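Local coordinates for extracellular solute-binding protein, family 1 (Bifidobacterium longum subsp. infantis, PDB 6FTH) that probably captures human milk oligosaccharides outside the cell and hands them to an ABC transporter for import, at residues A[366-377]-A[402-413]. Residues are numbered along the deposited sequence; the frame is centred on the assembly and turned at random.
Sequences SVQQFLGSFGNL and FPGLADRFSGWI
Phe370 CB makes a CH-pi contact over one face of the Phe409 ring, toward its rim (4.2 Å to the centroid, 23° off the normal). Gly411 N lies over the opposite face, so the ring fills the space between them; the two phenyl planes meet obliquely at 38°. Ile413 CD1 enters the notch between Val367 CG2 and Phe370 CD2, while Ala406 O meets the Phe370 ring edge in plane. Glycines permit the close approach: a beta carbon on Gly404 would collide with Gln369 O, and one on Gly411 with Ser366 OG. On Gly372 it would run into Pro403 CG and, at these backbone angles, jam against Leu371 O. In this type 2 periplasmic-binding-protein fold, segment 402-413 runs antiparallel along one side of the end of helix 363-371, as the nearest CA pairs Ser366-Gly411, Phe370-Ala406 and Gly372-Gly404 attest. Leu377 CD1 sits over the notch where Pro403 CD lies on the Phe402 ring, touching Phe402 CE1 at 3.4 Å and Pro403 CD as well. With CG anti to its carbonyl carbon (chi1 -69°) and the chain extended, Gln369 accepts from Ser410 N through OE1 (3.0 Å) and gives NE2, which also bonds Tyr365 O, to Ser410 O (2.9 Å). Cut back to an alanine, Gln369 would probably leave Ser410 N and O without these mates and open a gap beside Leu405 CD1. Gln369 O takes Leu405 N (2.8 Å) in the carbonyl plane, on a lone pair, and Ala406 N tilted from that plane. Ser366 OG, also bonded to Leu360 O, accepts Trp412 N at 3.0 Å.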
ATOM      1  N   SER A 366     -20.494  -5.803   4.041  1.00 13.75           N
ATOM      2  CA  SER A 366     -19.163  -5.204   4.064  1.00 13.25           C
ATOM      3  C   SER A 366     -18.524  -5.365   5.434  1.00 13.56           C
ATOM      4  O   SER A 366     -17.356  -5.754   5.543  1.00 13.36           O
ATOM      5  CB  SER A 366     -19.241  -3.726   3.661  1.00 11.14           C
ATOM      6  OG  SER A 366     -19.512  -3.550   2.280  1.00 13.79           O
ATOM      7  N   VAL A 367     -19.288  -5.125   6.503  1.00 12.14           N
ATOM      8  CA  VAL A 367     -18.736  -5.283   7.840  1.00 12.12           C
ATOM      9  C   VAL A 367     -18.398  -6.741   8.117  1.00 11.82           C
ATOM     10  O   VAL A 367     -17.333  -7.039   8.668  1.00 14.57           O
ATOM     11  CB  VAL A 367     -19.669  -4.678   8.908  1.00 14.19           C
ATOM     12  CG1 VAL A 367     -19.161  -5.021  10.290  1.00 15.31           C
ATOM     13  CG2 VAL A 367     -19.765  -3.165   8.727  1.00 15.02           C
ATOM     14  N   GLN A 368     -19.279  -7.667   7.713  1.00 14.74           N
ATOM     15  CA  GLN A 368     -19.026  -9.082   7.990  1.00 15.26           C
ATOM     16  C   GLN A 368     -17.875  -9.635   7.144  1.00 15.43           C
ATOM     17  O   GLN A 368     -17.098 -10.464   7.624  1.00 15.81           O
ATOM     18  CB  GLN A 368     -20.302  -9.905   7.826  1.00 15.41           C
ATOM     19  CG  GLN A 368     -21.324  -9.636   8.920  1.00 15.44           C
ATOM     20  CD  GLN A 368     -22.501 -10.581   8.819  1.00 16.16           C
ATOM     21  OE1 GLN A 368     -22.544 -11.602   9.519  1.00 16.78           O
ATOM     22  NE2 GLN A 368     -23.439 -10.276   7.925  1.00 17.73           N
ATOM     23  N   GLN A 369     -17.712  -9.182   5.903  1.00 14.14           N
ATOM     24  CA  GLN A 369     -16.513  -9.605   5.178  1.00 12.14           C
ATOM     25  C   GLN A 369     -15.258  -9.127   5.881  1.00 13.24           C
ATOM     26  O   GLN A 369     -14.253  -9.837   5.955  1.00 12.37           O
ATOM     27  CB  GLN A 369     -16.493  -9.048   3.765  1.00 11.73           C
ATOM     28  CG  GLN A 369     -17.487  -9.562   2.799  1.00 12.20           C
ATOM     29  CD  GLN A 369     -17.365  -8.792   1.518  1.00 13.38           C
ATOM     30  OE1 GLN A 369     -16.404  -8.982   0.763  1.00 12.75           O
ATOM     31  NE2 GLN A 369     -18.260  -7.833   1.306  1.00 14.01           N
ATOM     32  N   PHE A 370     -15.266  -7.884   6.332  1.00 12.25           N
ATOM     33  CA  PHE A 370     -14.052  -7.261   6.836  1.00 13.26           C
ATOM     34  C   PHE A 370     -13.684  -7.821   8.209  1.00 12.92           C
ATOM     35  O   PHE A 370     -12.509  -8.059   8.486  1.00 14.25           O
ATOM     36  CB  PHE A 370     -14.258  -5.733   6.855  1.00 13.65           C
ATOM     37  CG  PHE A 370     -13.048  -4.937   7.269  1.00 12.00           C
ATOM     38  CD1 PHE A 370     -11.853  -5.014   6.568  1.00 14.38           C
ATOM     39  CD2 PHE A 370     -13.125  -4.062   8.340  1.00 13.80           C
ATOM     40  CE1 PHE A 370     -10.741  -4.281   6.967  1.00 17.06           C
ATOM     41  CE2 PHE A 370     -12.024  -3.311   8.736  1.00 15.90           C
ATOM     42  CZ  PHE A 370     -10.838  -3.425   8.052  1.00 15.11           C
ATOM     43  N   LEU A 371     -14.690  -8.042   9.068  1.00 15.07           N
ATOM     44  CA  LEU A 371     -14.491  -8.432  10.464  1.00 16.29           C
ATOM     45  C   LEU A 371     -15.009  -9.825  10.799  1.00 17.83           C
ATOM     46  O   LEU A 371     -14.889 -10.247  11.957  1.00 22.25           O
ATOM     47  CB  LEU A 371     -15.195  -7.417  11.381  1.00 17.14           C
ATOM     48  CG  LEU A 371     -14.731  -5.966  11.203  1.00 20.67           C
ATOM     49  CD1 LEU A 371     -15.564  -5.006  12.053  1.00 19.65           C
ATOM     50  CD2 LEU A 371     -13.264  -5.828  11.521  1.00 19.45           C
ATOM     51  N   GLY A 372     -15.598 -10.527   9.848  1.00 16.41           N
ATOM     52  CA  GLY A 372     -16.191 -11.832  10.083  1.00 17.74           C
ATOM     53  C   GLY A 372     -17.666 -11.745  10.449  1.00 19.41           C
ATOM     54  O   GLY A 372     -18.232 -10.676  10.681  1.00 19.03           O
ATOM     55  N   SER A 373     -18.295 -12.915  10.517  1.00 18.49           N
ATOM     56  CA  SER A 373     -19.735 -12.992  10.730  1.00 16.73           C
ATOM     57  C   SER A 373     -20.138 -12.384  12.071  1.00 15.72           C
ATOM     58  O   SER A 373     -19.426 -12.502  13.072  1.00 16.97           O
ATOM     59  CB  SER A 373     -20.156 -14.460  10.713  1.00 18.72           C
ATOM     60  OG  SER A 373     -19.775 -15.096   9.500  1.00 20.12           O
ATOM     61  N   PHE A 374     -21.302 -11.727  12.079  1.00 18.23           N
ATOM     62  CA  PHE A 374     -21.893 -11.245  13.323  1.00 18.84           C
ATOM     63  C   PHE A 374     -22.061 -12.402  14.303  1.00 18.13           C
ATOM     64  O   PHE A 374     -22.477 -13.503  13.930  1.00 19.23           O
ATOM     65  CB  PHE A 374     -23.259 -10.616  13.030  1.00 19.07           C
ATOM     66  CG  PHE A 374     -23.191  -9.330  12.236  1.00 18.32           C
ATOM     67  CD1 PHE A 374     -22.235  -8.371  12.507  1.00 17.85           C
ATOM     68  CD2 PHE A 374     -24.091  -9.103  11.215  1.00 18.73           C
ATOM     69  CE1 PHE A 374     -22.192  -7.200  11.777  1.00 17.91           C
ATOM     70  CE2 PHE A 374     -24.060  -7.951  10.481  1.00 19.03           C
ATOM     71  CZ  PHE A 374     -23.111  -6.993  10.752  1.00 17.44           C
ATOM     72  N   GLY A 375     -21.709 -12.150  15.559  1.00 17.51           N
ATOM     73  CA  GLY A 375     -21.776 -13.165  16.593  1.00 18.62           C
ATOM     74  C   GLY A 375     -20.573 -14.066  16.688  1.00 22.02           C
ATOM     75  O   GLY A 375     -20.477 -14.847  17.644  1.00 23.70           O
ATOM     76  N   ASN A 376     -19.657 -14.008  15.728  1.00 19.96           N
ATOM     77  CA  ASN A 376     -18.425 -14.773  15.819  1.00 17.73           C
ATOM     78  C   ASN A 376     -17.366 -13.877  16.447  1.00 19.18           C
ATOM     79  O   ASN A 376     -17.119 -13.963  17.653  1.00 20.66           O
ATOM     80  CB  ASN A 376     -18.050 -15.314  14.431  1.00 17.19           C
ATOM     81  CG  ASN A 376     -16.834 -16.206  14.454  1.00 17.79           C
ATOM     82  OD1 ASN A 376     -15.990 -16.110  15.350  1.00 21.34           O
ATOM     83  ND2 ASN A 376     -16.716 -17.064  13.443  1.00 20.81           N
ATOM     84  N   LEU A 377     -16.784 -12.959  15.661  1.00 16.49           N
ATOM     85  CA  LEU A 377     -15.804 -12.013  16.173  1.00 15.14           C
ATOM     86  C   LEU A 377     -16.368 -10.625  16.407  1.00 16.14           C
ATOM     87  O   LEU A 377     -15.712  -9.820  17.066  1.00 17.97           O
ATOM     88  CB  LEU A 377     -14.640 -11.830  15.185  1.00 19.65           C
ATOM     89  CG  LEU A 377     -13.917 -13.077  14.718  1.00 16.86           C
ATOM     90  CD1 LEU A 377     -12.761 -12.664  13.804  1.00 19.84           C
ATOM     91  CD2 LEU A 377     -13.407 -13.845  15.923  1.00 19.79           C
ATOM     92  N   PHE A 402      -9.517 -17.285   9.835  1.00 18.39           N
ATOM     93  CA  PHE A 402     -10.241 -16.023   9.930  1.00 16.68           C
ATOM     94  C   PHE A 402     -11.575 -16.159   9.200  1.00 16.22           C
ATOM     95  O   PHE A 402     -11.591 -16.567   8.032  1.00 15.98           O
ATOM     96  CB  PHE A 402      -9.454 -14.849   9.362  1.00 19.25           C
ATOM     97  CG  PHE A 402     -10.066 -13.525   9.714  1.00 16.83           C
ATOM     98  CD1 PHE A 402      -9.967 -13.033  11.009  1.00 16.69           C
ATOM     99  CD2 PHE A 402     -10.770 -12.793   8.778  1.00 16.26           C
ATOM    100  CE1 PHE A 402     -10.549 -11.821  11.360  1.00 18.03           C
ATOM    101  CE2 PHE A 402     -11.366 -11.577   9.132  1.00 17.12           C
ATOM    102  CZ  PHE A 402     -11.249 -11.099  10.429  1.00 17.55           C
ATOM    103  N   PRO A 403     -12.723 -15.812   9.849  1.00 17.11           N
ATOM    104  CA  PRO A 403     -14.038 -16.049   9.238  1.00 15.22           C
ATOM    105  C   PRO A 403     -14.531 -14.885   8.391  1.00 14.00           C
ATOM    106  O   PRO A 403     -15.728 -14.564   8.369  1.00 15.60           O
ATOM    107  CB  PRO A 403     -14.937 -16.251  10.457  1.00 16.35           C
ATOM    108  CG  PRO A 403     -14.359 -15.257  11.449  1.00 17.16           C
ATOM    109  CD  PRO A 403     -12.850 -15.360  11.247  1.00 18.65           C
ATOM    110  N   GLY A 404     -13.614 -14.312   7.635  1.00 18.04           N
ATOM    111  CA  GLY A 404     -13.955 -13.296   6.666  1.00 16.36           C
ATOM    112  C   GLY A 404     -12.831 -13.124   5.675  1.00 16.92           C
ATOM    113  O   GLY A 404     -11.870 -13.891   5.652  1.00 16.55           O
ATOM    114  N   LEU A 405     -12.974 -12.110   4.836  1.00 13.53           N
ATOM    115  CA  LEU A 405     -11.964 -11.804   3.839  1.00 13.10           C
ATOM    116  C   LEU A 405     -10.981 -10.738   4.303  1.00 14.96           C
ATOM    117  O   LEU A 405      -9.933 -10.564   3.671  1.00 13.37           O
ATOM    118  CB  LEU A 405     -12.654 -11.337   2.555  1.00 13.34           C
ATOM    119  CG  LEU A 405     -13.726 -12.292   1.995  1.00 13.50           C
ATOM    120  CD1 LEU A 405     -14.317 -11.796   0.708  1.00 14.65           C
ATOM    121  CD2 LEU A 405     -13.150 -13.690   1.778  1.00 17.29           C
ATOM    122  N   ALA A 406     -11.292 -10.036   5.385  1.00 14.50           N
ATOM    123  CA  ALA A 406     -10.415  -9.015   6.008  1.00 15.67           C
ATOM    124  C   ALA A 406     -10.119  -7.909   4.989  1.00 14.32           C
ATOM    125  O   ALA A 406     -11.028  -7.518   4.233  1.00 15.21           O
ATOM    126  CB  ALA A 406      -9.215  -9.660   6.652  1.00 16.07           C
ATOM    127  N   ASP A 407      -8.879  -7.414   4.954  1.00 12.98           N
ATOM    128  CA  ASP A 407      -8.551  -6.282   4.103  1.00 14.20           C
ATOM    129  C   ASP A 407      -8.637  -6.613   2.619  1.00 14.09           C
ATOM    130  O   ASP A 407      -8.642  -5.690   1.804  1.00 14.24           O
ATOM    131  CB  ASP A 407      -7.162  -5.752   4.460  1.00 15.48           C
ATOM    132  CG  ASP A 407      -6.087  -6.782   4.257  1.00 18.63           C
ATOM    133  OD1 ASP A 407      -6.126  -7.821   4.943  1.00 19.58           O
ATOM    134  OD2 ASP A 407      -5.261  -6.581   3.353  1.00 26.51           O
ATOM    135  N   ARG A 408      -8.732  -7.885   2.249  1.00 13.45           N
ATOM    136  CA  ARG A 408      -8.904  -8.270   0.859  1.00 12.87           C
ATOM    137  C   ARG A 408     -10.371  -8.223   0.390  1.00 13.03           C
ATOM    138  O   ARG A 408     -10.660  -8.597  -0.741  1.00 13.84           O
ATOM    139  CB  ARG A 408      -8.343  -9.681   0.644  1.00 14.16           C
ATOM    140  CG  ARG A 408      -6.891  -9.747   0.228  1.00 15.37           C
ATOM    141  CD  ARG A 408      -5.919  -9.156   1.241  1.00 15.58           C
ATOM    142  NE  ARG A 408      -4.576  -9.719   1.014  1.00 14.92           N
ATOM    143  CZ  ARG A 408      -3.520  -9.534   1.805  1.00 24.56           C
ATOM    144  NH1 ARG A 408      -3.596  -8.758   2.875  1.00 20.89           N
ATOM    145  NH2 ARG A 408      -2.370 -10.140   1.519  1.00 19.47           N
ATOM    146  N   PHE A 409     -11.292  -7.746   1.229  1.00 11.91           N
ATOM    147  CA  PHE A 409     -12.723  -7.830   0.967  1.00 12.53           C
ATOM    148  C   PHE A 409     -13.190  -6.957  -0.198  1.00 13.23           C
ATOM    149  O   PHE A 409     -12.482  -6.080  -0.719  1.00 12.12           O
ATOM    150  CB  PHE A 409     -13.543  -7.499   2.222  1.00 12.51           C
ATOM    151  CG  PHE A 409     -13.715  -6.000   2.525  1.00 11.78           C
ATOM    152  CD1 PHE A 409     -12.669  -5.093   2.384  1.00 13.49           C
ATOM    153  CD2 PHE A 409     -14.915  -5.540   3.007  1.00 12.92           C
ATOM    154  CE1 PHE A 409     -12.858  -3.739   2.698  1.00 13.92           C
ATOM    155  CE2 PHE A 409     -15.105  -4.200   3.313  1.00 14.74           C
ATOM    156  CZ  PHE A 409     -14.083  -3.315   3.171  1.00 13.34           C
ATOM    157  N   SER A 410     -14.434  -7.220  -0.589  1.00 11.15           N
ATOM    158  CA  SER A 410     -15.118  -6.567  -1.705  1.00 12.47           C
ATOM    159  C   SER A 410     -16.312  -5.823  -1.107  1.00 12.35           C
ATOM    160  O   SER A 410     -17.435  -6.340  -1.080  1.00 13.05           O
ATOM    161  CB  SER A 410     -15.580  -7.582  -2.720  1.00 13.51           C
ATOM    162  OG  SER A 410     -14.475  -8.324  -3.176  1.00 13.08           O
ATOM    163  N   GLY A 411     -16.078  -4.596  -0.666  1.00 11.54           N
ATOM    164  CA  GLY A 411     -17.112  -3.836   0.012  1.00 10.98           C
ATOM    165  C   GLY A 411     -16.563  -2.496   0.441  1.00 10.94           C
ATOM    166  O   GLY A 411     -15.485  -2.089   0.007  1.00 13.47           O
ATOM    167  N   TRP A 412     -17.320  -1.805   1.304  1.00 10.94           N
ATOM    168  CA  TRP A 412     -16.879  -0.509   1.785  1.00 10.09           C
ATOM    169  C   TRP A 412     -17.381  -0.268   3.196  1.00 12.24           C
ATOM    170  O   TRP A 412     -18.496  -0.682   3.540  1.00 13.11           O
ATOM    171  CB  TRP A 412     -17.284   0.652   0.862  1.00 12.62           C
ATOM    172  CG  TRP A 412     -18.752   1.006   0.828  1.00 13.33           C
ATOM    173  CD1 TRP A 412     -19.786   0.217   0.409  1.00 12.29           C
ATOM    174  CD2 TRP A 412     -19.328   2.274   1.182  1.00 13.59           C
ATOM    175  NE1 TRP A 412     -20.977   0.910   0.514  1.00 13.49           N
ATOM    176  CE2 TRP A 412     -20.713   2.173   0.977  1.00 14.23           C
ATOM    177  CE3 TRP A 412     -18.797   3.483   1.650  1.00 14.89           C
ATOM    178  CZ2 TRP A 412     -21.573   3.236   1.203  1.00 16.11           C
ATOM    179  CZ3 TRP A 412     -19.655   4.533   1.895  1.00 15.96           C
ATOM    180  CH2 TRP A 412     -21.030   4.400   1.667  1.00 15.57           C
ATOM    181  N   ILE A 413     -16.547   0.390   3.992  1.00 10.94           N
ATOM    182  CA  ILE A 413     -16.898   0.801   5.356  1.00 11.91           C
ATOM    183  C   ILE A 413     -17.246   2.278   5.306  1.00 13.00           C
ATOM    184  O   ILE A 413     -16.334   3.122   5.155  1.00 12.46           O
ATOM    185  CB  ILE A 413     -15.766   0.526   6.359  1.00 11.41           C
ATOM    186  CG1 ILE A 413     -15.283  -0.934   6.323  1.00 11.05           C
ATOM    187  CG2 ILE A 413     -16.223   0.906   7.769  1.00 14.68           C
ATOM    188  CD1 ILE A 413     -16.321  -1.982   6.636  1.00 13.14           C
TER